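Local coordinates for protein microbial serine proteinases; subtilisin (Bacillus subtilis, PDB 2GKO) that hydrolyses peptide bonds as a cold-adapted serine protease of the subtilisin family, with several calcium ions and a sodium ion bound to its fold, at residues 285-290 / 299-304; 173-178 / 205-210; 37-42 / 63-68; 4-9 / 17-22. One frame throughout, in Å; residues are numbered along the deposited sequence.

In the fold
Contacts 1 and 2 adjoin; contact 1 is buried, contact 2 only partly so. Ile299 O of contact 1 lies 2.9 Å from Gly209 N of contact 2, a probable hydrogen bond, and Ala300 packs on Arg208. Contact 1 is bridged by a calcium ion and its water, whereas contact 2 relies on direct bonds between the loops that follow strands 161-165 and 199-202 and opens to solvent. In contact 3, on the opposite side of the chain's centre from both, one backbone hydrogen bond joins the loops, beside Cys65, whose disulfide runs to Cys51. Contact 4 is a surface contact where loops flanking helix 8-14 meet, centred on one buried threonine whose hydroxyl makes the contact's single hydrogen bond.

Contact 1: 285-290 / 299-304; sequences NDILSG and IASGFG. With CA (calcium ion), chain D.
In the calcium-binding loop that follows helix 271-283, Ile287 packs on Ser301 while a metal-bound water joins the two segments. Asp286 OD1 binds the calcium ion at 2.3 Å and Ile287 O binds it at 2.4 Å; Gly294 O, Gly296 O, Asp298 OD2 and water 1 complete the shell. That water accepts from Ile287 N (3.1 Å) and donates to Ser301 OG (2.7 Å) and to Gly302 O (2.9 Å), so metal and hydrogen bonds together fix its position. Ser301 OG is held in turn by Asp298 OD1, which makes Asp298 both ligand and second shell.

Beside the water is the apolar half. CG2 of Ile287, anti to the backbone N, rests 3.6 Å from Ser301 CB, while CG1 leads the other branch past Gly304; Val202 of strand 199-202 touches the same side chain. Cut back to an alanine, Ile287 would probably leave a gap against Ser301 CB and Gly304 CA, where its two branches had packed. The residues from Ser301 to Gly304 form a type II' turn, and where it ends Gly304 CA approaches Asn285 O to 3.3 Å in a CA-H...O contact.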
loop_
_atom_site.group_PDB
_atom_site.type_symbol
_atom_site.label_atom_id
_atom_site.label_comp_id
_atom_site.label_asym_id
_atom_site.label_seq_id
_atom_site.Cartn_x
_atom_site.Cartn_y
_atom_site.Cartn_z
ATOM N N ASN A 285 17.826 0.585 -6.034
ATOM C CA ASN A 285 17.694 -0.833 -5.747
ATOM C C ASN A 285 16.974 -1.525 -6.891
ATOM O O ASN A 285 15.868 -2.026 -6.753
ATOM C CB ASN A 285 16.964 -1.052 -4.426
ATOM C CG ASN A 285 17.793 -0.633 -3.236
ATOM O OD1 ASN A 285 18.950 -1.023 -3.118
ATOM N ND2 ASN A 285 17.207 0.152 -2.340
ATOM N N ASP A 286 17.622 -1.491 -8.044
ATOM C CA ASP A 286 17.170 -2.165 -9.255
ATOM C C ASP A 286 16.872 -3.636 -8.973
ATOM O O ASP A 286 17.713 -4.357 -8.450
ATOM C CB ASP A 286 18.308 -2.048 -10.278
ATOM C CG ASP A 286 17.904 -2.439 -11.665
ATOM O OD1 ASP A 286 16.770 -2.940 -11.874
ATOM O OD2 ASP A 286 18.678 -2.275 -12.631
ATOM N N ILE A 287 15.639 -4.063 -9.263
ATOM C CA ILE A 287 15.254 -5.448 -9.123
ATOM C C ILE A 287 15.584 -6.166 -10.421
ATOM O O ILE A 287 15.252 -5.691 -11.499
ATOM C CB ILE A 287 13.732 -5.557 -8.763
ATOM C CG1 ILE A 287 13.497 -5.054 -7.326
ATOM C CG2 ILE A 287 13.213 -6.995 -8.972
ATOM C CD1 ILE A 287 14.055 -5.944 -6.217
ATOM N N LEU A 288 16.221 -7.320 -10.301
ATOM C CA LEU A 288 16.814 -7.993 -11.453
ATOM C C LEU A 288 16.303 -9.401 -11.671
ATOM O O LEU A 288 16.808 -10.111 -12.535
ATOM C CB LEU A 288 18.349 -8.054 -11.267
ATOM C CG LEU A 288 19.053 -6.711 -11.184
ATOM C CD1 LEU A 288 20.532 -6.947 -10.823
ATOM C CD2 LEU A 288 18.931 -5.969 -12.477
ATOM N N SER A 289 15.317 -9.841 -10.894
ATOM C CA SER A 289 14.870 -11.220 -11.016
ATOM C C SER A 289 13.363 -11.326 -10.916
ATOM O O SER A 289 12.712 -10.496 -10.285
ATOM C CB SER A 289 15.517 -12.115 -9.971
ATOM O OG SER A 289 15.321 -11.643 -8.657
ATOM N N GLY A 290 12.845 -12.372 -11.548
ATOM C CA GLY A 290 11.420 -12.549 -11.774
ATOM C C GLY A 290 11.150 -12.473 -13.270
ATOM O O GLY A 290 11.921 -11.890 -14.053
ATOM N N ILE A 299 8.944 -4.147 -16.599
ATOM C CA ILE A 299 7.500 -4.309 -16.411
ATOM C C ILE A 299 7.143 -5.161 -15.193
ATOM O O ILE A 299 5.995 -5.141 -14.745
ATOM C CB ILE A 299 6.799 -4.902 -17.671
ATOM C CG1 ILE A 299 7.325 -6.304 -17.983
ATOM C CG2 ILE A 299 6.938 -3.956 -18.857
ATOM C CD1 ILE A 299 6.614 -6.961 -19.142
ATOM N N ALA A 300 8.099 -5.914 -14.674
ATOM C CA ALA A 300 7.871 -6.752 -13.503
ATOM C C ALA A 300 7.943 -5.975 -12.201
ATOM O O ALA A 300 7.132 -6.177 -11.301
ATOM C CB ALA A 300 8.854 -7.872 -13.466
ATOM N N SER A 301 8.910 -5.070 -12.125
ATOM C CA SER A 301 9.296 -4.446 -10.871
ATOM C C SER A 301 9.328 -2.917 -10.908
ATOM O O SER A 301 9.624 -2.303 -9.894
ATOM C CB SER A 301 10.653 -4.986 -10.438
ATOM O OG SER A 301 11.659 -4.656 -11.389
ATOM N N GLY A 302 8.983 -2.311 -12.043
ATOM C CA GLY A 302 9.132 -0.883 -12.225
ATOM C C GLY A 302 10.579 -0.462 -11.968
ATOM O O GLY A 302 11.517 -1.136 -12.413
ATOM N N PHE A 303 10.756 0.619 -11.210
ATOM C CA PHE A 303 12.085 1.233 -11.017
ATOM C C PHE A 303 12.964 0.431 -10.071
ATOM O O PHE A 303 14.200 0.534 -10.111
ATOM C CB PHE A 303 11.954 2.651 -10.465
ATOM C CG PHE A 303 11.238 3.641 -11.359
ATOM C CD1 PHE A 303 10.607 3.280 -12.559
ATOM C CD2 PHE A 303 11.222 4.981 -10.983
ATOM C CE1 PHE A 303 9.946 4.202 -13.320
ATOM C CE2 PHE A 303 10.573 5.907 -11.735
ATOM C CZ PHE A 303 9.938 5.539 -12.916
ATOM N N GLY A 304 12.330 -0.358 -9.201
ATOM C CA GLY A 304 13.011 -1.153 -8.201
ATOM C C GLY A 304 12.301 -1.204 -6.864
ATOM O O GLY A 304 11.087 -1.020 -6.784
HETATM CA CA CA D . 15.001 -3.907 -13.001
HETATM O O HOH W 1 13.598 -2.843 -11.317
#

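Contact 2: 173-178 / 205-210; sequences PGSIGY and FSSRGH
Ser175 and Arg208 sit at the tight centre of this meeting of two loops, one after strand 161-165 and the other after strand 199-202. Ser175 OG, turned between its own backbone N and carbonyl carbon (chi1 50°), accepts from Arg208 N at 2.9 Å and is also bonded to Lys172 O, so the hydroxyl has a partner in each loop. One residue on, Ile176 N donates to Arg208 O at 2.9 Å, approaching 34° out of the carbonyl plane. Ser207 CB packs 3.6 Å from Ile176 CA, while its OG is bonded to Ser169 N and to water 2, which donates to Ser175 O at 2.7 Å. The guanidinium of Arg208 leads away from all this: NH1 bonds Ser206 O at 2.7 Å, almost in the guanidinium plane, as well as Ala203 O, and NH2 reaches Asn291 O.

Toward Pro173 and His210 the contact is more exposed, though Gly174 still lies close against the ring. Gly174 N donates to Gly209 O (2.9 Å) from well above the carbonyl plane. The His210 ring takes Gly174 CA over one face, 3.6 Å from the ring centroid, a CH-pi contact. Water 3 lies at the ring's edge, 2.8 Å from NE2, and donates to Ile176 O.

Backbone bonds from Ser207 to Gly167 and from Phe205 to Gly170 flank Asn168, which lines the phenylmethanesulfonic acid pocket. Backbone amides and carbonyls bonded to each other, to serine hydroxyls and through waters thus tie the loop that carries Asn168 to its neighbour.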
loop_
_atom_site.group_PDB
_atom_site.type_symbol
_atom_site.label_atom_id
_atom_site.label_comp_id
_atom_site.label_asym_id
_atom_site.label_seq_id
_atom_site.Cartn_x
_atom_site.Cartn_y
_atom_site.Cartn_z
ATOM N N PRO A 173 3.007 -9.998 -19.566
ATOM C CA PRO A 173 3.015 -8.561 -19.838
ATOM C C PRO A 173 1.631 -7.972 -20.040
ATOM O O PRO A 173 0.719 -8.603 -20.612
ATOM C CB PRO A 173 3.834 -8.464 -21.132
ATOM C CG PRO A 173 4.754 -9.627 -21.090
ATOM C CD PRO A 173 3.918 -10.725 -20.472
ATOM N N GLY A 174 1.455 -6.748 -19.550
ATOM C CA GLY A 174 0.221 -6.023 -19.748
ATOM C C GLY A 174 -0.929 -6.427 -18.835
ATOM O O GLY A 174 -2.082 -6.078 -19.083
ATOM N N SER A 175 -0.622 -7.163 -17.772
ATOM C CA SER A 175 -1.639 -7.654 -16.843
ATOM C C SER A 175 -1.982 -6.694 -15.697
ATOM O O SER A 175 -2.904 -6.954 -14.911
ATOM C CB SER A 175 -1.216 -9.021 -16.286
ATOM O OG SER A 175 0.112 -9.035 -15.774
ATOM N N ILE A 176 -1.253 -5.581 -15.593
ATOM C CA ILE A 176 -1.537 -4.562 -14.606
ATOM C C ILE A 176 -2.988 -4.106 -14.675
ATOM O O ILE A 176 -3.556 -3.943 -15.759
ATOM C CB ILE A 176 -0.538 -3.375 -14.753
ATOM C CG1 ILE A 176 -0.667 -2.416 -13.567
ATOM C CG2 ILE A 176 -0.761 -2.621 -16.046
ATOM C CD1 ILE A 176 0.291 -1.244 -13.618
ATOM N N GLY A 177 -3.603 -3.913 -13.517
ATOM C CA GLY A 177 -4.986 -3.490 -13.438
ATOM C C GLY A 177 -5.109 -2.136 -12.777
ATOM O O GLY A 177 -4.115 -1.440 -12.563
ATOM N N TYR A 178 -6.350 -1.793 -12.460
ATOM C CA TYR A 178 -6.745 -0.483 -11.980
ATOM C C TYR A 178 -7.237 -0.580 -10.533
ATOM O O TYR A 178 -7.907 -1.535 -10.180
ATOM C CB TYR A 178 -7.866 0.060 -12.892
ATOM C CG TYR A 178 -7.389 0.299 -14.291
ATOM C CD1 TYR A 178 -6.809 1.504 -14.642
ATOM C CD2 TYR A 178 -7.502 -0.705 -15.267
ATOM C CE1 TYR A 178 -6.367 1.721 -15.920
ATOM C CE2 TYR A 178 -7.053 -0.502 -16.540
ATOM C CZ TYR A 178 -6.481 0.708 -16.868
ATOM O OH TYR A 178 -6.011 0.916 -18.148
ATOM N N PHE A 205 2.980 -14.207 -9.657
ATOM C CA PHE A 205 1.593 -13.713 -9.690
ATOM C C PHE A 205 1.445 -12.217 -9.903
ATOM O O PHE A 205 0.379 -11.738 -10.261
ATOM C CB PHE A 205 0.801 -14.144 -8.442
ATOM C CG PHE A 205 1.225 -13.462 -7.169
ATOM C CD1 PHE A 205 0.849 -12.142 -6.927
ATOM C CD2 PHE A 205 1.985 -14.120 -6.223
ATOM C CE1 PHE A 205 1.250 -11.484 -5.762
ATOM C CE2 PHE A 205 2.376 -13.471 -5.036
ATOM C CZ PHE A 205 2.012 -12.150 -4.822
ATOM N N SER A 206 2.502 -11.465 -9.651
ATOM C CA SER A 206 2.393 -10.021 -9.655
ATOM C C SER A 206 2.128 -9.499 -11.080
ATOM O O SER A 206 2.795 -9.910 -12.024
ATOM C CB SER A 206 3.701 -9.448 -9.082
ATOM O OG SER A 206 3.614 -8.066 -8.843
ATOM N N SER A 207 1.144 -8.614 -11.234
ATOM C CA SER A 207 0.781 -8.093 -12.547
ATOM C C SER A 207 1.922 -7.265 -13.120
ATOM O O SER A 207 2.534 -6.443 -12.420
ATOM C CB SER A 207 -0.475 -7.242 -12.457
ATOM O OG SER A 207 -1.627 -8.055 -12.234
ATOM N N ARG A 208 2.180 -7.486 -14.398
ATOM C CA ARG A 208 3.225 -6.771 -15.145
ATOM C C ARG A 208 2.684 -5.585 -15.906
ATOM O O ARG A 208 1.548 -5.567 -16.380
ATOM C CB ARG A 208 3.910 -7.722 -16.143
ATOM C CG ARG A 208 5.105 -8.436 -15.615
ATOM C CD ARG A 208 4.841 -9.337 -14.404
ATOM N NE ARG A 208 6.065 -10.049 -14.038
ATOM C CZ ARG A 208 6.227 -10.838 -12.985
ATOM N NH1 ARG A 208 5.245 -11.073 -12.140
ATOM N NH2 ARG A 208 7.397 -11.420 -12.778
ATOM N N GLY A 209 3.519 -4.559 -16.061
ATOM C CA GLY A 209 3.165 -3.440 -16.894
ATOM C C GLY A 209 3.304 -3.785 -18.378
ATOM O O GLY A 209 3.554 -4.949 -18.746
ATOM N N HIS A 210 3.185 -2.754 -19.202
ATOM C CA HIS A 210 3.181 -2.869 -20.660
ATOM C C HIS A 210 4.551 -2.617 -21.250
ATOM O O HIS A 210 5.262 -1.703 -20.818
ATOM C CB HIS A 210 2.145 -1.905 -21.253
ATOM C CG HIS A 210 0.735 -2.243 -20.879
ATOM N ND1 HIS A 210 -0.042 -3.105 -21.622
ATOM C CD2 HIS A 210 -0.015 -1.889 -19.808
ATOM C CE1 HIS A 210 -1.210 -3.259 -21.025
ATOM N NE2 HIS A 210 -1.216 -2.540 -19.919
HETATM O O HOH W 2 -4.109 -6.990 -12.462
HETATM O O HOH W 3 -3.412 -2.623 -18.160
#

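Contact 3: 37-42 / 63-68; sequences VNTNHP and NSCTDR
Val37 and Cys65 join two loops of the subtilase fold, the one following strand 29-34 and the one leading into helix 71-80. Val37 N donates to Cys65 O at 2.9 Å, and the donor stands nearly along the C=O axis (174°). Beside this bond Asp67 CB packs 3.6 Å from Val37 N. Thr39 CG2 touches Cys65 SG at 3.5 Å.

The next shell explains why these groups stay put. SG is locked in a disulfide to Cys51 of strand 48-53, against which Thr39 also packs. The carboxylate of Asp67, its CG anti to the backbone N (chi1 -171°), has partners at both oxygens: OD1 is bonded to Gln69 N, Gly70 N and Thr35 OG1, and OD2 to Thr73 OG1. Thr73, on helix 71-80, is bonded to Asn38 N as well, so its hydroxyl ties the two loops together a second time. Inward, Val37 packs on Leu98 and Ala100 of strand 97-102.

Farther along, the chain reverses in a type I turn from Asn38 to His41, closed by His41 N to Asn38 O at 3.1 Å. An Asx turn overlaps it: Asn40 N donates to Asn38 OD1 at 2.9 Å.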
loop_
_atom_site.group_PDB
_atom_site.type_symbol
_atom_site.label_atom_id
_atom_site.label_comp_id
_atom_site.label_asym_id
_atom_site.label_seq_id
_atom_site.Cartn_x
_atom_site.Cartn_y
_atom_site.Cartn_z
ATOM N N VAL A 37 -11.111 -2.319 9.151
ATOM C CA VAL A 37 -10.000 -2.665 10.039
ATOM C C VAL A 37 -10.559 -2.956 11.412
ATOM O O VAL A 37 -11.478 -2.278 11.877
ATOM C CB VAL A 37 -8.981 -1.518 10.137
ATOM C CG1 VAL A 37 -7.822 -1.912 11.060
ATOM C CG2 VAL A 37 -8.445 -1.167 8.745
ATOM N N ASN A 38 -10.020 -3.975 12.075
ATOM C CA ASN A 38 -10.319 -4.191 13.467
ATOM C C ASN A 38 -9.555 -3.149 14.285
ATOM O O ASN A 38 -8.379 -3.299 14.562
ATOM C CB ASN A 38 -9.982 -5.630 13.903
ATOM C CG ASN A 38 -10.262 -5.865 15.381
ATOM O OD1 ASN A 38 -10.682 -4.961 16.099
ATOM N ND2 ASN A 38 -10.025 -7.093 15.839
ATOM N N THR A 39 -10.272 -2.099 14.683
ATOM C CA THR A 39 -9.709 -0.961 15.406
ATOM C C THR A 39 -9.406 -1.295 16.884
ATOM O O THR A 39 -8.849 -0.473 17.589
ATOM C CB THR A 39 -10.690 0.246 15.358
ATOM O OG1 THR A 39 -11.984 -0.153 15.824
ATOM C CG2 THR A 39 -10.901 0.725 13.939
ATOM N N ASN A 40 -9.796 -2.477 17.337
ATOM C CA ASN A 40 -9.396 -2.956 18.649
ATOM C C ASN A 40 -8.233 -3.920 18.607
ATOM O O ASN A 40 -7.864 -4.463 19.655
ATOM C CB ASN A 40 -10.559 -3.636 19.332
ATOM C CG ASN A 40 -11.698 -2.677 19.605
ATOM O OD1 ASN A 40 -11.464 -1.540 20.017
ATOM N ND2 ASN A 40 -12.929 -3.118 19.366
ATOM N N HIS A 41 -7.630 -4.140 17.438
ATOM C CA HIS A 41 -6.483 -5.029 17.392
ATOM C C HIS A 41 -5.416 -4.365 18.248
ATOM O O HIS A 41 -5.118 -3.181 18.080
ATOM C CB HIS A 41 -5.949 -5.231 15.982
ATOM C CG HIS A 41 -4.992 -6.371 15.873
ATOM N ND1 HIS A 41 -3.724 -6.322 16.411
ATOM C CD2 HIS A 41 -5.145 -7.616 15.372
ATOM C CE1 HIS A 41 -3.122 -7.479 16.192
ATOM N NE2 HIS A 41 -3.956 -8.276 15.549
ATOM N N PRO A 42 -4.800 -5.111 19.167
ATOM C CA PRO A 42 -3.805 -4.499 20.052
ATOM C C PRO A 42 -2.633 -3.829 19.362
ATOM O O PRO A 42 -2.045 -2.925 19.921
ATOM C CB PRO A 42 -3.280 -5.679 20.897
ATOM C CG PRO A 42 -3.961 -6.866 20.459
ATOM C CD PRO A 42 -5.058 -6.516 19.486
ATOM N N ASN A 63 -17.555 6.434 12.648
ATOM C CA ASN A 63 -17.273 5.607 13.818
ATOM C C ASN A 63 -17.638 4.150 13.579
ATOM O O ASN A 63 -18.122 3.449 14.481
ATOM C CB ASN A 63 -18.000 6.160 15.059
ATOM C CG ASN A 63 -17.566 7.580 15.399
ATOM O OD1 ASN A 63 -16.383 7.846 15.622
ATOM N ND2 ASN A 63 -18.532 8.494 15.455
ATOM N N SER A 64 -17.420 3.703 12.355
ATOM C CA SER A 64 -17.760 2.347 11.936
ATOM C C SER A 64 -16.878 1.956 10.744
ATOM O O SER A 64 -16.760 2.709 9.786
ATOM C CB SER A 64 -19.232 2.314 11.512
ATOM O OG SER A 64 -19.661 0.991 11.259
ATOM N N CYS A 65 -16.226 0.794 10.822
ATOM C CA CYS A 65 -15.312 0.328 9.789
ATOM C C CYS A 65 -14.947 -1.145 10.037
ATOM O O CYS A 65 -13.802 -1.536 9.851
ATOM C CB CYS A 65 -14.047 1.194 9.765
ATOM S SG CYS A 65 -13.144 1.222 11.313
ATOM N N THR A 66 -15.935 -1.944 10.423
ATOM C CA THR A 66 -15.718 -3.318 10.878
ATOM C C THR A 66 -15.199 -4.216 9.785
ATOM O O THR A 66 -15.741 -4.279 8.709
ATOM C CB THR A 66 -17.028 -3.882 11.458
ATOM O OG1 THR A 66 -17.463 -3.022 12.529
ATOM C CG2 THR A 66 -16.804 -5.222 12.108
ATOM N N ASP A 67 -14.085 -4.895 10.064
ATOM C CA ASP A 67 -13.527 -5.873 9.167
ATOM C C ASP A 67 -14.011 -7.263 9.570
ATOM O O ASP A 67 -13.739 -7.697 10.677
ATOM C CB ASP A 67 -12.004 -5.791 9.251
ATOM C CG ASP A 67 -11.314 -6.600 8.212
ATOM O OD1 ASP A 67 -11.980 -7.130 7.281
ATOM O OD2 ASP A 67 -10.080 -6.805 8.285
ATOM N N ARG A 68 -14.693 -7.945 8.658
ATOM C CA ARG A 68 -15.146 -9.317 8.850
ATOM C C ARG A 68 -14.460 -10.255 7.865
ATOM O O ARG A 68 -14.790 -11.431 7.775
ATOM C CB ARG A 68 -16.657 -9.380 8.682
ATOM C CG ARG A 68 -17.397 -8.564 9.747
ATOM C CD ARG A 68 -18.857 -8.376 9.468
ATOM N NE ARG A 68 -19.485 -7.608 10.543
ATOM C CZ ARG A 68 -19.942 -6.360 10.417
ATOM N NH1 ARG A 68 -19.848 -5.705 9.257
ATOM N NH2 ARG A 68 -20.478 -5.758 11.473
#

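Contact 4: 4-9 / 17-22; sequences QSTPWG and SNLTST
With chi1 at 52°, Thr6 sets OG1 between its backbone N and carbonyl carbon and leaves CG2 beside the N, so that hydroxyl and methyl both meet the segment 17-22. OG1 donates to Leu19 O at 2.6 Å, a short bond whose donor stands 40° out of the carbonyl plane. The methyl lies alongside the chain just beyond: CG2 is 3.7 Å from Thr20 C and 3.8 Å from Ser21 N. Leu19, with CG anti to its backbone N (chi1 -164°), brings CD2 to within 3.9 Å of the same Thr6 CG2, while its side chain also packs on Ile10 and Tyr14 of helix 8-14. Ser5 CB also approaches Thr20 O at 3.8 Å.

Pro7 is the N-cap of helix 8-14, so the contact clasps the segment entering the helix to the loop that leaves it; Thr6 O is bonded to Lys11 NZ on that helix. Were Thr6 replaced by an alanine, Leu19 O would probably lose this donor and a gap would open beside Leu19 CD2 and Thr20 C.

One buried side chain thus does two jobs, its hydroxyl satisfying a backbone carbonyl and its methyl filling in against the loop, consistent with Thr6 carrying much of the contact.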
loop_
_atom_site.group_PDB
_atom_site.type_symbol
_atom_site.label_atom_id
_atom_site.label_comp_id
_atom_site.label_asym_id
_atom_site.label_seq_id
_atom_site.Cartn_x
_atom_site.Cartn_y
_atom_site.Cartn_z
ATOM N N GLN A 4 5.796 -13.097 15.478
ATOM C CA GLN A 4 6.844 -12.323 14.816
ATOM C C GLN A 4 6.720 -10.855 15.183
ATOM O O GLN A 4 5.620 -10.320 15.280
ATOM C CB GLN A 4 6.779 -12.482 13.288
ATOM C CG GLN A 4 6.588 -13.916 12.824
ATOM C CD GLN A 4 6.652 -14.078 11.310
ATOM O OE1 GLN A 4 6.044 -15.008 10.750
ATOM N NE2 GLN A 4 7.415 -13.217 10.657
ATOM N N SER A 5 7.849 -10.212 15.429
ATOM C CA SER A 5 7.890 -8.775 15.675
ATOM C C SER A 5 8.067 -8.035 14.358
ATOM O O SER A 5 7.346 -7.090 14.072
ATOM C CB SER A 5 9.041 -8.421 16.625
ATOM O OG SER A 5 8.861 -9.075 17.880
ATOM N N THR A 6 9.044 -8.474 13.565
ATOM C CA THR A 6 9.385 -7.863 12.289
ATOM C C THR A 6 9.443 -8.958 11.243
ATOM O O THR A 6 10.440 -9.655 11.073
ATOM C CB THR A 6 10.697 -7.104 12.378
ATOM O OG1 THR A 6 11.707 -7.972 12.925
ATOM C CG2 THR A 6 10.552 -5.962 13.386
ATOM N N PRO A 7 8.317 -9.160 10.574
ATOM C CA PRO A 7 8.249 -10.072 9.436
ATOM C C PRO A 7 9.288 -9.827 8.354
ATOM O O PRO A 7 9.867 -8.744 8.249
ATOM C CB PRO A 7 6.851 -9.780 8.895
ATOM C CG PRO A 7 6.074 -9.461 10.117
ATOM C CD PRO A 7 6.993 -8.593 10.895
ATOM N N TRP A 8 9.510 -10.834 7.513
ATOM C CA TRP A 8 10.582 -10.747 6.512
ATOM C C TRP A 8 10.487 -9.507 5.653
ATOM O O TRP A 8 11.480 -8.850 5.339
ATOM C CB TRP A 8 10.661 -12.017 5.637
ATOM C CG TRP A 8 9.702 -12.057 4.472
ATOM C CD1 TRP A 8 8.494 -12.690 4.438
ATOM C CD2 TRP A 8 9.888 -11.478 3.172
ATOM N NE1 TRP A 8 7.908 -12.518 3.205
ATOM C CE2 TRP A 8 8.734 -11.764 2.414
ATOM C CE3 TRP A 8 10.906 -10.716 2.575
ATOM C CZ2 TRP A 8 8.589 -11.342 1.090
ATOM C CZ3 TRP A 8 10.761 -10.287 1.267
ATOM C CH2 TRP A 8 9.599 -10.607 0.533
ATOM N N GLY A 9 9.271 -9.112 5.282
ATOM C CA GLY A 9 9.139 -7.948 4.429
ATOM C C GLY A 9 9.441 -6.625 5.128
ATOM O O GLY A 9 9.895 -5.682 4.489
ATOM N N SER A 17 18.607 -7.340 8.947
ATOM C CA SER A 17 18.256 -8.736 9.197
ATOM C C SER A 17 17.907 -9.012 10.635
ATOM O O SER A 17 17.336 -10.058 10.935
ATOM C CB SER A 17 19.432 -9.643 8.806
ATOM O OG SER A 17 19.803 -9.403 7.465
ATOM N N ASN A 18 18.271 -8.091 11.529
ATOM C CA ASN A 18 18.084 -8.273 12.972
ATOM C C ASN A 18 17.187 -7.211 13.596
ATOM O O ASN A 18 17.181 -7.041 14.806
ATOM C CB ASN A 18 19.443 -8.267 13.682
ATOM C CG ASN A 18 20.308 -9.415 13.260
ATOM O OD1 ASN A 18 21.372 -9.222 12.687
ATOM N ND2 ASN A 18 19.849 -10.623 13.528
ATOM N N LEU A 19 16.444 -6.504 12.754
ATOM C CA LEU A 19 15.483 -5.492 13.191
ATOM C C LEU A 19 14.515 -6.072 14.211
ATOM O O LEU A 19 13.944 -7.112 13.974
ATOM C CB LEU A 19 14.691 -4.992 11.967
ATOM C CG LEU A 19 13.917 -3.694 12.144
ATOM C CD1 LEU A 19 14.761 -2.468 11.991
ATOM C CD2 LEU A 19 12.758 -3.657 11.134
ATOM N N THR A 20 14.340 -5.398 15.351
ATOM C CA THR A 20 13.388 -5.836 16.373
ATOM C C THR A 20 12.177 -4.920 16.510
ATOM O O THR A 20 11.203 -5.302 17.141
ATOM C CB THR A 20 14.087 -5.925 17.741
ATOM O OG1 THR A 20 14.807 -4.710 17.983
ATOM C CG2 THR A 20 15.156 -6.994 17.707
ATOM N N SER A 21 12.268 -3.716 15.956
ATOM C CA SER A 21 11.144 -2.777 15.965
ATOM C C SER A 21 11.325 -1.728 14.883
ATOM O O SER A 21 12.414 -1.552 14.326
ATOM C CB SER A 21 10.991 -2.103 17.340
ATOM O OG SER A 21 12.057 -1.206 17.590
ATOM N N THR A 22 10.237 -1.022 14.579
ATOM C CA THR A 22 10.254 -0.000 13.554
ATOM C C THR A 22 9.960 1.360 14.172
ATOM O O THR A 22 9.725 1.478 15.383
ATOM C CB THR A 22 9.211 -0.322 12.451
ATOM O OG1 THR A 22 7.936 -0.543 13.068
ATOM C CG2 THR A 22 9.554 -1.652 11.749
#